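Local coordinates for Mlr3007 protein (PDB 3QQM), which probably catalyses the pyridoxal-phosphate-dependent transfer of amino groups from leucine, isoleucine and valine to 2-oxoglutarate in branched-chain amino-acid metabolism, at residues A[123-128]-A[140-145]; A[104-109]-A[129-134]; A[146-151]-A[171-176]; A[153-158]-A[206-211]. One frame throughout, in Å; residues are numbered along the deposited sequence. Where two conformers were deposited one is given.

Overall arrangement
The four contacts lie within one class-IV aminotransferase chain, and all involve its six-stranded mixed sheet or the loops leading from it. Contacts 1 and 2 share helix 123-130, their centres about 5 Å apart, and their segments alternate along the chain: 104-109, 123-128, 129-134, 140-145. Contact 3 follows, centred about 10 Å from contact 1, on strand 149-152 beside strand 139-143. Its segments alternate with those of contact 4, where strands 156-160 and 205-210 pair at the other margin of the sheet, about 13 Å away from centre to centre. Contact 1 seats a helix on the sheet, contact 2 ties that helix's end to the loop after strand 99-103, contact 3 packs a second loop on an edge strand, and contact 4 leads to the cofactor phosphate.

Contact 1 of 4, residues A[123-128]-A[140-145]; sequences QLYTHA and VLLANE. With EDO (1,2-ethanediol), chain S.
Ala128, on helix 123-128, comes nearest to strand 140-143 at Val140; the two short axes approach to 9.2 Å, and their N-to-C directions diverge by 128°. The contact is apolar and centres on the Ala128 methyl. Leu142 turns its CG back beside its own backbone N (chi1 -62°), which sets the whole isobutyl fork against that methyl: CG lies 3.9 Å from Ala128 CB, with both terminal methyls at much the same range. Val140 packs against the same residue, its CG1 resting 3.7 Å from Ala128 O and 4.0 Å from Ala128 CB. One turn earlier, Tyr125 crosses Leu142 at about a right angle, and its ring carbon CD1 meets Leu142 CD2 at 4.0 Å. The phenol of that ring has its polar partner elsewhere, in the carboxylate of Glu151. Away from the strand, an ethanediol, probably from the crystallisation liquor, donates from O2 to Thr126 OG1 at 2.8 Å and also bonds to Arg122. The helix thus covers the Val140 and Leu142 face of a strand that lies between strands 99-103 and 149-152 in the mixed sheet, while Leu141 faces the other way and packs on helix 197-200.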
loop_
_atom_site.group_PDB
_atom_site.type_symbol
_atom_site.label_atom_id
_atom_site.label_comp_id
_atom_site.label_asym_id
_atom_site.label_seq_id
_atom_site.Cartn_x
_atom_site.Cartn_y
_atom_site.Cartn_z
ATOM N N GLN A 123 -5.658 8.471 -9.476
ATOM C CA GLN A 123 -5.397 8.752 -10.877
ATOM C C GLN A 123 -4.009 8.297 -11.375
ATOM O O GLN A 123 -3.896 7.562 -12.372
ATOM C CB GLN A 123 -5.525 10.258 -11.105
ATOM C CG GLN A 123 -5.194 10.709 -12.487
ATOM C CD GLN A 123 -5.624 12.112 -12.748
ATOM O OE1 GLN A 123 -5.866 12.885 -11.817
ATOM N NE2 GLN A 123 -5.742 12.461 -14.026
ATOM N N LEU A 124 -2.969 8.751 -10.691
ATOM C CA LEU A 124 -1.590 8.444 -11.092
ATOM C C LEU A 124 -1.301 6.944 -11.111
ATOM O O LEU A 124 -0.691 6.433 -12.056
ATOM C CB LEU A 124 -0.612 9.154 -10.167
ATOM C CG LEU A 124 -0.554 10.673 -10.299
ATOM C CD1 LEU A 124 -0.066 11.393 -8.979
ATOM C CD2 LEU A 124 0.296 11.053 -11.513
ATOM N N TYR A 125 -1.761 6.248 -10.077
ATOM C CA TYR A 125 -1.536 4.809 -9.954
ATOM C C TYR A 125 -2.379 4.019 -10.939
ATOM O O TYR A 125 -1.906 3.044 -11.508
ATOM C CB TYR A 125 -1.802 4.333 -8.534
ATOM C CG TYR A 125 -1.055 5.097 -7.463
ATOM C CD1 TYR A 125 0.321 4.980 -7.327
ATOM C CD2 TYR A 125 -1.743 5.880 -6.535
ATOM C CE1 TYR A 125 1.004 5.654 -6.336
ATOM C CE2 TYR A 125 -1.070 6.547 -5.521
ATOM C CZ TYR A 125 0.307 6.441 -5.431
ATOM O OH TYR A 125 0.971 7.079 -4.415
ATOM N N THR A 126 -3.640 4.404 -11.101
ATOM C CA THR A 126 -4.497 3.760 -12.082
ATOM C C THR A 126 -3.898 3.950 -13.483
ATOM O O THR A 126 -3.928 3.038 -14.291
ATOM C CB THR A 126 -5.933 4.334 -12.058
ATOM O OG1 THR A 126 -6.567 4.008 -10.816
ATOM C CG2 THR A 126 -6.795 3.787 -13.216
ATOM N N HIS A 127 -3.345 5.125 -13.761
ATOM C CA HIS A 127 -2.752 5.371 -15.075
ATOM C C HIS A 127 -1.486 4.500 -15.276
ATOM O O HIS A 127 -1.296 3.920 -16.349
ATOM C CB HIS A 127 -2.435 6.862 -15.284
ATOM C CG HIS A 127 -1.926 7.172 -16.648
ATOM N ND1 HIS A 127 -0.578 7.204 -16.947
ATOM C CD2 HIS A 127 -2.578 7.408 -17.813
ATOM C CE1 HIS A 127 -0.422 7.460 -18.235
ATOM N NE2 HIS A 127 -1.620 7.594 -18.783
ATOM N N ALA A 128 -0.667 4.388 -14.228
ATOM C CA ALA A 128 0.555 3.593 -14.282
ATOM C C ALA A 128 0.194 2.152 -14.533
ATOM O O ALA A 128 0.770 1.510 -15.395
ATOM C CB ALA A 128 1.384 3.730 -12.985
ATOM N N VAL A 140 3.540 -2.536 -11.088
ATOM C CA VAL A 140 4.163 -1.463 -11.808
ATOM C C VAL A 140 4.762 -0.483 -10.835
ATOM O O VAL A 140 4.077 -0.021 -9.916
ATOM C CB VAL A 140 3.088 -0.743 -12.680
ATOM C CG1 VAL A 140 3.675 0.443 -13.450
ATOM C CG2 VAL A 140 2.471 -1.724 -13.617
ATOM N N LEU A 141 6.033 -0.147 -11.032
ATOM C CA LEU A 141 6.689 0.808 -10.173
ATOM C C LEU A 141 6.645 2.201 -10.792
ATOM O O LEU A 141 6.607 2.351 -12.022
ATOM C CB LEU A 141 8.151 0.428 -9.926
ATOM C CG LEU A 141 8.469 -0.972 -9.384
ATOM C CD1 LEU A 141 9.976 -1.094 -9.078
ATOM C CD2 LEU A 141 7.621 -1.288 -8.140
ATOM N N LEU A 142 6.641 3.213 -9.922
ATOM C CA LEU A 142 6.660 4.608 -10.319
ATOM C C LEU A 142 7.865 5.305 -9.674
ATOM O O LEU A 142 8.191 5.049 -8.512
ATOM C CB LEU A 142 5.386 5.346 -9.860
ATOM C CG LEU A 142 4.033 4.889 -10.411
ATOM C CD1 LEU A 142 3.612 3.614 -9.705
ATOM C CD2 LEU A 142 2.981 5.958 -10.212
ATOM N N ALA A 143 8.494 6.194 -10.432
ATOM C CA ALA A 143 9.617 6.998 -9.958
ATOM C C ALA A 143 9.158 8.453 -9.894
ATOM O O ALA A 143 8.121 8.774 -10.394
ATOM C CB ALA A 143 10.832 6.857 -10.891
ATOM N N ASN A 144 9.944 9.320 -9.262
ATOM C CA ASN A 144 9.602 10.735 -9.133
ATOM C C ASN A 144 10.374 11.606 -10.127
ATOM O O ASN A 144 11.054 11.081 -10.997
ATOM C CB ASN A 144 9.832 11.202 -7.695
ATOM C CG ASN A 144 11.308 11.165 -7.278
ATOM O OD1 ASN A 144 12.225 11.063 -8.126
ATOM N ND2 ASN A 144 11.546 11.273 -5.965
ATOM N N GLU A 145 10.298 12.938 -9.968
ATOM C CA GLU A 145 10.964 13.885 -10.917
ATOM C C GLU A 145 12.479 13.805 -10.950
ATOM O O GLU A 145 13.105 14.391 -11.806
ATOM C CB GLU A 145 10.509 15.358 -10.709
ATOM C CG GLU A 145 10.913 16.077 -9.415
ATOM C CD GLU A 145 10.136 15.656 -8.135
ATOM O OE1 GLU A 145 9.446 14.605 -8.112
ATOM O OE2 GLU A 145 10.226 16.397 -7.146
HETATM C C1 EDO S . -5.192 0.124 -9.002
HETATM O O1 EDO S . -3.835 -0.244 -9.271
HETATM C C2 EDO S . -5.474 1.538 -9.502
HETATM O O2 EDO S . -6.368 2.250 -8.607
#

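Contact 2 of 4, residues A[104-109]-A[129-134]; sequences ARTRLD and RSEYLV. With EDO (1,2-ethanediol), chain T.
Glu131 presents its carboxylate end-on to the backbone of Ala104-Thr106, so that each oxygen takes one of two successive amides. OE1 accepts from Arg105 N at 3.0 Å in a nearly straight bond (172°), and OE2 accepts from Thr106 N, also at 3.0 Å but more bent; both use the syn lone pair. Glu131 reaches them with a chain extended beyond CG, chi2 being -174°. The Thr106 hydroxyl also donates to Glu131 OE2, although the modelled separation is too short to be trusted, and OG1 has a second partner in His127 ND1. Topologically this joins the two ends of the helical connection in a beta-alpha-beta crossover, which runs from strand 99-103 through helix 123-130 to the parallel neighbour 139-143. In the given conformer of Arg105, one of two deposited, the guanidinium lies almost parallel to the carboxylate, with OE1 over one face; NH1 stays 4.1 Å from Glu131 OE1, near enough for charge attraction alone. Tyr132 turns its ring edge to Ala104 CA, and its hydroxyl bonds to Leu103 O. On the far side of the turn, Arg129 NH2 donates to Tyr132 O at 2.9 Å from well above the carbonyl plane, while Arg129 NH1 donates to an ethanediol O2 at 3.0 Å.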
loop_
_atom_site.group_PDB
_atom_site.type_symbol
_atom_site.label_atom_id
_atom_site.label_comp_id
_atom_site.label_asym_id
_atom_site.label_seq_id
_atom_site.Cartn_x
_atom_site.Cartn_y
_atom_site.Cartn_z
ATOM N N ALA A 104 6.836 2.316 -14.882
ATOM C CA ALA A 104 5.875 3.140 -15.568
ATOM C C ALA A 104 6.548 4.420 -16.001
ATOM O O ALA A 104 7.514 4.847 -15.380
ATOM C CB ALA A 104 4.699 3.504 -14.638
ATOM N N ARG A 105 6.042 5.013 -17.075
ATOM C CA ARG A 105 6.543 6.308 -17.547
ATOM C C ARG A 105 5.847 7.357 -16.696
ATOM O O ARG A 105 6.329 8.457 -16.541
ATOM C CB ARG A 105 6.268 6.572 -19.044
ATOM C CG ARG A 105 4.816 6.831 -19.392
ATOM C CD ARG A 105 4.647 7.348 -20.821
ATOM N NE ARG A 105 5.051 6.392 -21.848
ATOM C CZ ARG A 105 4.237 5.474 -22.371
ATOM N NH1 ARG A 105 2.980 5.363 -21.933
ATOM N NH2 ARG A 105 4.688 4.646 -23.313
ATOM N N THR A 106 4.710 6.974 -16.119
ATOM C CA THR A 106 3.939 7.834 -15.228
ATOM C C THR A 106 4.821 8.182 -14.039
ATOM O O THR A 106 5.266 7.296 -13.344
ATOM C CB THR A 106 2.722 7.077 -14.637
ATOM O OG1 THR A 106 1.880 6.630 -15.697
ATOM C CG2 THR A 106 1.924 7.963 -13.671
ATOM N N ARG A 107 5.063 9.466 -13.822
ATOM C CA ARG A 107 5.896 9.918 -12.699
ATOM C C ARG A 107 5.106 10.589 -11.566
ATOM O O ARG A 107 4.093 11.209 -11.787
ATOM C CB ARG A 107 6.978 10.863 -13.207
ATOM C CG ARG A 107 7.933 10.191 -14.173
ATOM C CD ARG A 107 8.587 8.971 -13.520
ATOM N NE ARG A 107 9.363 8.163 -14.460
ATOM C CZ ARG A 107 10.649 8.347 -14.692
ATOM N NH1 ARG A 107 11.306 9.312 -14.053
ATOM N NH2 ARG A 107 11.279 7.575 -15.566
ATOM N N LEU A 108 5.610 10.426 -10.349
ATOM C CA LEU A 108 5.039 11.016 -9.169
ATOM C C LEU A 108 5.799 12.318 -8.903
ATOM O O LEU A 108 6.971 12.485 -9.299
ATOM C CB LEU A 108 5.182 10.096 -7.944
ATOM C CG LEU A 108 4.406 8.763 -7.963
ATOM C CD1 LEU A 108 4.756 7.906 -6.777
ATOM C CD2 LEU A 108 2.956 9.031 -8.000
ATOM N N ASP A 109 5.110 13.243 -8.241
ATOM C CA ASP A 109 5.661 14.520 -7.865
ATOM C C ASP A 109 5.990 14.473 -6.366
ATOM O O ASP A 109 5.090 14.398 -5.520
ATOM C CB ASP A 109 4.647 15.624 -8.181
ATOM C CG ASP A 109 5.116 17.004 -7.726
ATOM O OD1 ASP A 109 6.170 17.082 -7.054
ATOM O OD2 ASP A 109 4.403 18.004 -8.000
ATOM N N ARG A 129 -0.795 1.660 -13.796
ATOM C CA ARG A 129 -1.265 0.285 -13.942
ATOM C C ARG A 129 -1.785 0.012 -15.372
ATOM O O ARG A 129 -1.529 -1.049 -15.936
ATOM C CB ARG A 129 -2.356 0.026 -12.912
ATOM C CG ARG A 129 -2.995 -1.394 -12.864
ATOM C CD ARG A 129 -1.991 -2.520 -12.583
ATOM N NE ARG A 129 -1.335 -3.012 -13.781
ATOM C CZ ARG A 129 -0.593 -4.120 -13.835
ATOM N NH1 ARG A 129 -0.361 -4.844 -12.749
ATOM N NH2 ARG A 129 -0.068 -4.504 -14.992
ATOM N N SER A 130 -2.444 0.991 -15.980
ATOM C CA SER A 130 -2.981 0.802 -17.319
ATOM C C SER A 130 -1.892 0.741 -18.419
ATOM O O SER A 130 -2.173 0.359 -19.535
ATOM C CB SER A 130 -3.988 1.910 -17.653
ATOM O OG SER A 130 -3.308 3.122 -17.942
ATOM N N GLU A 131 -0.662 1.111 -18.095
ATOM C CA GLU A 131 0.416 1.067 -19.066
ATOM C C GLU A 131 0.844 -0.345 -19.450
ATOM O O GLU A 131 1.424 -0.527 -20.510
ATOM C CB GLU A 131 1.664 1.771 -18.534
ATOM C CG GLU A 131 1.472 3.232 -18.220
ATOM C CD GLU A 131 2.771 3.920 -17.827
ATOM O OE1 GLU A 131 3.833 3.520 -18.355
ATOM O OE2 GLU A 131 2.727 4.875 -17.021
ATOM N N TYR A 132 0.593 -1.317 -18.569
ATOM C CA TYR A 132 0.996 -2.687 -18.795
ATOM C C TYR A 132 -0.105 -3.705 -18.534
ATOM O O TYR A 132 -0.914 -3.531 -17.627
ATOM C CB TYR A 132 2.152 -3.032 -17.862
ATOM C CG TYR A 132 3.401 -2.230 -18.090
ATOM C CD1 TYR A 132 4.214 -2.498 -19.152
ATOM C CD2 TYR A 132 3.799 -1.243 -17.200
ATOM C CE1 TYR A 132 5.359 -1.784 -19.375
ATOM C CE2 TYR A 132 4.951 -0.524 -17.419
ATOM C CZ TYR A 132 5.725 -0.812 -18.511
ATOM O OH TYR A 132 6.878 -0.119 -18.752
ATOM N N LEU A 133 -0.083 -4.795 -19.305
ATOM C CA LEU A 133 -1.024 -5.898 -19.137
ATOM C C LEU A 133 -0.565 -6.737 -17.956
ATOM O O LEU A 133 0.620 -6.718 -17.605
ATOM C CB LEU A 133 -1.058 -6.762 -20.375
ATOM C CG LEU A 133 -1.597 -6.097 -21.640
ATOM C CD1 LEU A 133 -1.247 -6.897 -22.897
ATOM C CD2 LEU A 133 -3.098 -5.881 -21.517
ATOM N N VAL A 134 -1.490 -7.513 -17.370
ATOM C CA VAL A 134 -1.161 -8.359 -16.213
ATOM C C VAL A 134 -0.019 -9.307 -16.575
ATOM O O VAL A 134 0.846 -9.558 -15.746
ATOM C CB VAL A 134 -2.379 -9.199 -15.687
ATOM C CG1 VAL A 134 -2.017 -9.867 -14.318
ATOM C CG2 VAL A 134 -3.616 -8.327 -15.509
HETATM C C1 EDO T . -2.799 -4.543 -8.935
HETATM O O1 EDO T . -3.669 -4.545 -10.069
HETATM C C2 EDO T . -1.458 -5.168 -9.318
HETATM O O2 EDO T . -0.536 -4.183 -9.777
#

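Contact 3 of 4, residues A[146-151]-A[171-176]; sequences RGEICE and LDCGLL
Cys150 and Glu151 lie on strand 149-152, the second arm of a beta-hairpin begun by strand 139-143, and pack against segment 171-176, which opens with a short 3-10 turn (171-173) and runs on as loop toward helix 179-186. One hydrogen bond joins the two segments: Leu176 N donates to Glu151 OE1 at 2.9 Å, almost perfectly straight at 177° but meeting the oxygen from above the carboxylate plane. The other oxygen, OE2, accepts from Tyr125 OH, so the buried carboxylate is held from two parts of the fold. The Cys150 sulfur sits over the turn, with SG 3.1 Å from Gly174 O and 3.3 Å from Cys173 O; the latter carbonyl is also held by the Asn144 side chain. At the backbone angles of Gly174 (phi 105°) a CB would press on the carbonyl O of Cys173, which calls for glycine. Among the apolar contacts, Leu175 has CG between its backbone N and carbonyl carbon (chi1 50°), which lets CD2 approach Cys150 CB to 4.1 Å, while Leu175 CB lies 3.4 Å from Glu151 CD, against the carboxylate. The charged groups lie at the outer end of the contact. Asp172 is paired with Arg170, and Arg146 NE makes a long salt bridge of 3.9 Å to Glu148 OE1, the same oxygen that touches Cys173 SG at 3.7 Å.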
loop_
_atom_site.group_PDB
_atom_site.type_symbol
_atom_site.label_atom_id
_atom_site.label_comp_id
_atom_site.label_asym_id
_atom_site.label_seq_id
_atom_site.Cartn_x
_atom_site.Cartn_y
_atom_site.Cartn_z
ATOM N N ARG A 146 13.061 13.096 -9.991
ATOM C CA ARG A 146 14.519 12.901 -9.912
ATOM C C ARG A 146 14.915 11.452 -10.245
ATOM O O ARG A 146 16.042 11.035 -10.016
ATOM C CB ARG A 146 15.031 13.357 -8.547
ATOM C CG ARG A 146 14.915 14.887 -8.404
ATOM C CD ARG A 146 15.415 15.428 -7.092
ATOM N NE ARG A 146 14.619 14.909 -5.992
ATOM C CZ ARG A 146 13.451 15.417 -5.586
ATOM N NH1 ARG A 146 12.903 16.461 -6.199
ATOM N NH2 ARG A 146 12.809 14.852 -4.572
ATOM N N GLY A 147 13.973 10.717 -10.845
ATOM C CA GLY A 147 14.195 9.330 -11.271
ATOM C C GLY A 147 14.444 8.333 -10.160
ATOM O O GLY A 147 15.043 7.282 -10.387
ATOM N N GLU A 148 13.984 8.670 -8.964
ATOM C CA GLU A 148 14.131 7.832 -7.802
ATOM C C GLU A 148 12.878 6.992 -7.681
ATOM O O GLU A 148 11.768 7.502 -7.769
ATOM C CB GLU A 148 14.332 8.718 -6.557
ATOM C CG GLU A 148 15.603 9.599 -6.679
ATOM C CD GLU A 148 15.660 10.792 -5.735
ATOM O OE1 GLU A 148 14.637 11.147 -5.082
ATOM O OE2 GLU A 148 16.751 11.400 -5.694
ATOM N N ILE A 149 13.061 5.692 -7.531
ATOM C CA ILE A 149 11.957 4.796 -7.373
ATOM C C ILE A 149 11.276 5.141 -6.080
ATOM O O ILE A 149 11.949 5.371 -5.054
ATOM C CB ILE A 149 12.408 3.326 -7.294
ATOM C CG1 ILE A 149 12.913 2.865 -8.652
ATOM C CG2 ILE A 149 11.246 2.420 -6.838
ATOM C CD1 ILE A 149 11.810 2.809 -9.745
ATOM N N CYS A 150 9.950 5.175 -6.119
ATOM C CA CYS A 150 9.180 5.471 -4.938
ATOM C C CYS A 150 8.423 4.243 -4.371
ATOM O O CYS A 150 8.615 3.835 -3.199
ATOM C CB CYS A 150 8.166 6.564 -5.255
ATOM S SG CYS A 150 8.837 8.194 -5.763
ATOM N N GLU A 151 7.589 3.645 -5.212
ATOM C CA GLU A 151 6.715 2.555 -4.786
ATOM C C GLU A 151 5.993 1.925 -5.959
ATOM O O GLU A 151 6.165 2.327 -7.113
ATOM C CB GLU A 151 5.644 3.155 -3.844
ATOM C CG GLU A 151 4.785 4.252 -4.545
ATOM C CD GLU A 151 3.789 5.013 -3.618
ATOM O OE1 GLU A 151 3.491 4.542 -2.488
ATOM O OE2 GLU A 151 3.292 6.096 -4.049
ATOM N N LEU A 171 10.794 8.305 2.556
ATOM C CA LEU A 171 9.492 8.928 2.444
ATOM C C LEU A 171 9.462 10.256 1.641
ATOM O O LEU A 171 8.518 10.479 0.855
ATOM C CB LEU A 171 8.910 9.143 3.834
ATOM C CG LEU A 171 7.408 9.387 3.851
ATOM C CD1 LEU A 171 6.673 8.166 3.235
ATOM C CD2 LEU A 171 6.945 9.676 5.297
ATOM N N ASP A 172 10.468 11.115 1.811
ATOM C CA ASP A 172 10.491 12.371 1.068
ATOM C C ASP A 172 10.573 12.185 -0.473
ATOM O O ASP A 172 10.475 13.151 -1.191
ATOM C CB ASP A 172 11.593 13.327 1.565
ATOM C CG ASP A 172 12.989 12.735 1.453
ATOM O OD1 ASP A 172 13.127 11.489 1.255
ATOM O OD2 ASP A 172 13.957 13.504 1.600
ATOM N N CYS A 173 10.763 10.960 -0.962
ATOM C CA CYS A 173 10.777 10.708 -2.410
ATOM C C CYS A 173 9.374 10.869 -3.053
ATOM O O CYS A 173 9.253 11.109 -4.265
ATOM C CB CYS A 173 11.329 9.301 -2.732
ATOM S SG CYS A 173 13.141 9.042 -2.502
ATOM N N GLY A 174 8.329 10.696 -2.244
ATOM C CA GLY A 174 6.946 10.817 -2.701
ATOM C C GLY A 174 6.332 9.439 -2.813
ATOM O O GLY A 174 6.402 8.790 -3.868
ATOM N N LEU A 175 5.763 8.977 -1.707
ATOM C CA LEU A 175 5.107 7.657 -1.626
ATOM C C LEU A 175 4.255 7.538 -0.347
ATOM O O LEU A 175 4.316 8.387 0.554
ATOM C CB LEU A 175 6.126 6.516 -1.612
ATOM C CG LEU A 175 7.253 6.712 -0.572
ATOM C CD1 LEU A 175 7.538 5.463 0.265
ATOM C CD2 LEU A 175 8.515 7.272 -1.249
ATOM N N LEU A 176 3.480 6.463 -0.284
ATOM C CA LEU A 176 2.653 6.174 0.855
ATOM C C LEU A 176 3.471 5.489 1.959
ATOM O O LEU A 176 4.177 4.523 1.698
ATOM C CB LEU A 176 1.537 5.246 0.453
ATOM C CG LEU A 176 0.546 4.932 1.555
ATOM C CD1 LEU A 176 -0.321 6.129 1.774
ATOM C CD2 LEU A 176 -0.315 3.693 1.216
#

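Contact 4 of 4, residues A[153-158]-A[206-211]; sequences TITNVF and LFVGNS. With EDO (1,2-ethanediol), chain V.
Asn210 places CG between its backbone N and carbonyl carbon (chi1 58°), bringing ND2 to Ile154 O; Thr155 does the same with OG1 (chi1 53°), laying it 3.5 Å from Val208 CB. The Asn210 bond is 3.1 Å long and nearly straight (170°), with Ile154 O close to the amide plane, while OD1 of the same amide takes Arg213 N. Thr155 OG1 has its own polar partner in Glu139. Beyond these, the backbones pair as antiparallel strands. Asn156 and Gly209 exchange two hydrogen bonds, each 2.9 Å between N and O, and Phe158 and Phe207 form the next hydrogen-bonded pair. Val157 and Val208 lie between them as a non-hydrogen-bonded pair, their side chains on one face of the sheet, where Leu206 CD1 reaches Val157 CG1 at 4.0 Å. On the other face the Phe158 ring turns its edge to the Gly209 backbone, with CE1 4.0 Å from Gly209 N. An ethanediol O2 lies 3.6 Å above the Phe207 ring plane, near its rim. Strand 205-210 leads straight into Ser211, whose backbone N bonds to the phosphate of the pyridoxal-modified lysine at position 118, so this margin of the mixed sheet delivers the chain to the cofactor site of a class-IV aminotransferase.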
loop_
_atom_site.group_PDB
_atom_site.type_symbol
_atom_site.label_atom_id
_atom_site.label_comp_id
_atom_site.label_asym_id
_atom_site.label_seq_id
_atom_site.Cartn_x
_atom_site.Cartn_y
_atom_site.Cartn_z
ATOM N N THR A 153 2.117 0.591 -7.494
ATOM C CA THR A 153 0.771 1.108 -7.462
ATOM C C THR A 153 0.019 0.668 -6.173
ATOM O O THR A 153 -0.865 1.390 -5.696
ATOM C CB THR A 153 -0.046 0.625 -8.669
ATOM O OG1 THR A 153 -0.298 -0.790 -8.564
ATOM C CG2 THR A 153 0.689 0.955 -9.993
ATOM N N ILE A 154 0.338 -0.508 -5.625
ATOM C CA ILE A 154 -0.341 -0.971 -4.400
ATOM C C ILE A 154 0.614 -1.577 -3.379
ATOM O O ILE A 154 0.184 -2.266 -2.435
ATOM C CB ILE A 154 -1.467 -2.008 -4.702
ATOM C CG1 ILE A 154 -0.871 -3.246 -5.378
ATOM C CG2 ILE A 154 -2.555 -1.379 -5.545
ATOM C CD1 ILE A 154 -1.872 -4.382 -5.660
ATOM N N THR A 155 1.897 -1.302 -3.552
ATOM C CA THR A 155 2.916 -1.850 -2.683
ATOM C C THR A 155 4.074 -0.895 -2.497
ATOM O O THR A 155 4.217 0.059 -3.242
ATOM C CB THR A 155 3.530 -3.115 -3.313
ATOM O OG1 THR A 155 3.975 -2.806 -4.634
ATOM C CG2 THR A 155 2.528 -4.276 -3.413
ATOM N N ASN A 156 4.862 -1.149 -1.450
ATOM C CA ASN A 156 6.098 -0.449 -1.206
ATOM C C ASN A 156 7.194 -1.408 -1.700
ATOM O O ASN A 156 6.974 -2.613 -1.752
ATOM C CB ASN A 156 6.268 -0.100 0.263
ATOM C CG ASN A 156 5.368 1.058 0.701
ATOM O OD1 ASN A 156 4.506 0.900 1.566
ATOM N ND2 ASN A 156 5.552 2.227 0.072
ATOM N N VAL A 157 8.358 -0.861 -2.052
ATOM C CA VAL A 157 9.482 -1.622 -2.605
ATOM C C VAL A 157 10.553 -1.874 -1.565
ATOM O O VAL A 157 10.836 -1.022 -0.745
ATOM C CB VAL A 157 10.111 -0.846 -3.788
ATOM C CG1 VAL A 157 11.305 -1.617 -4.389
ATOM C CG2 VAL A 157 9.057 -0.557 -4.844
ATOM N N PHE A 158 11.159 -3.053 -1.622
ATOM C CA PHE A 158 12.190 -3.449 -0.673
ATOM C C PHE A 158 13.261 -4.175 -1.450
ATOM O O PHE A 158 12.993 -5.224 -2.080
ATOM C CB PHE A 158 11.600 -4.357 0.397
ATOM C CG PHE A 158 10.452 -3.736 1.140
ATOM C CD1 PHE A 158 9.163 -3.866 0.672
ATOM C CD2 PHE A 158 10.667 -3.033 2.303
ATOM C CE1 PHE A 158 8.117 -3.305 1.333
ATOM C CE2 PHE A 158 9.640 -2.448 2.961
ATOM C CZ PHE A 158 8.341 -2.589 2.483
ATOM N N LEU A 206 14.830 -8.877 -4.255
ATOM C CA LEU A 206 13.913 -7.796 -4.415
ATOM C C LEU A 206 12.532 -8.253 -4.053
ATOM O O LEU A 206 12.166 -9.405 -4.317
ATOM C CB LEU A 206 13.955 -7.332 -5.870
ATOM C CG LEU A 206 13.059 -6.168 -6.262
ATOM C CD1 LEU A 206 13.367 -4.935 -5.431
ATOM C CD2 LEU A 206 13.224 -5.876 -7.742
ATOM N N PHE A 207 11.779 -7.358 -3.419
ATOM C CA PHE A 207 10.422 -7.628 -3.018
ATOM C C PHE A 207 9.569 -6.392 -3.153
ATOM O O PHE A 207 10.072 -5.276 -3.194
ATOM C CB PHE A 207 10.336 -7.992 -1.516
ATOM C CG PHE A 207 11.235 -9.113 -1.088
ATOM C CD1 PHE A 207 12.515 -8.864 -0.691
ATOM C CD2 PHE A 207 10.762 -10.418 -1.013
ATOM C CE1 PHE A 207 13.332 -9.896 -0.275
ATOM C CE2 PHE A 207 11.571 -11.462 -0.602
ATOM C CZ PHE A 207 12.848 -11.206 -0.230
ATOM N N VAL A 208 8.263 -6.606 -3.208
ATOM C CA VAL A 208 7.288 -5.521 -3.137
ATOM C C VAL A 208 6.360 -6.040 -2.068
ATOM O O VAL A 208 6.272 -7.248 -1.865
ATOM C CB VAL A 208 6.559 -5.200 -4.455
ATOM C CG1 VAL A 208 7.525 -4.482 -5.429
ATOM C CG2 VAL A 208 5.925 -6.448 -5.078
ATOM N N GLY A 209 5.716 -5.166 -1.324
ATOM C CA GLY A 209 4.804 -5.660 -0.296
ATOM C C GLY A 209 3.803 -4.675 0.218
ATOM O O GLY A 209 3.893 -3.469 -0.068
ATOM N N ASN A 210 2.799 -5.212 0.912
ATOM C CA ASN A 210 1.775 -4.421 1.552
ATOM C C ASN A 210 1.275 -5.173 2.772
ATOM O O ASN A 210 1.668 -6.314 3.013
ATOM C CB ASN A 210 0.642 -4.025 0.603
ATOM C CG ASN A 210 -0.061 -5.208 -0.031
ATOM O OD1 ASN A 210 -0.203 -6.273 0.558
ATOM N ND2 ASN A 210 -0.563 -4.991 -1.220
ATOM N N SER A 211 0.451 -4.508 3.573
ATOM C CA SER A 211 -0.046 -5.121 4.798
ATOM C C SER A 211 -0.895 -6.361 4.508
ATOM O O SER A 211 -0.856 -7.324 5.240
ATOM C CB SER A 211 -0.864 -4.126 5.619
ATOM O OG SER A 211 -1.147 -4.682 6.887
HETATM C C1 EDO V . 13.525 -12.359 -6.092
HETATM O O1 EDO V . 14.548 -11.386 -6.343
HETATM C C2 EDO V . 13.767 -13.058 -4.752
HETATM O O2 EDO V . 13.541 -12.168 -3.642
#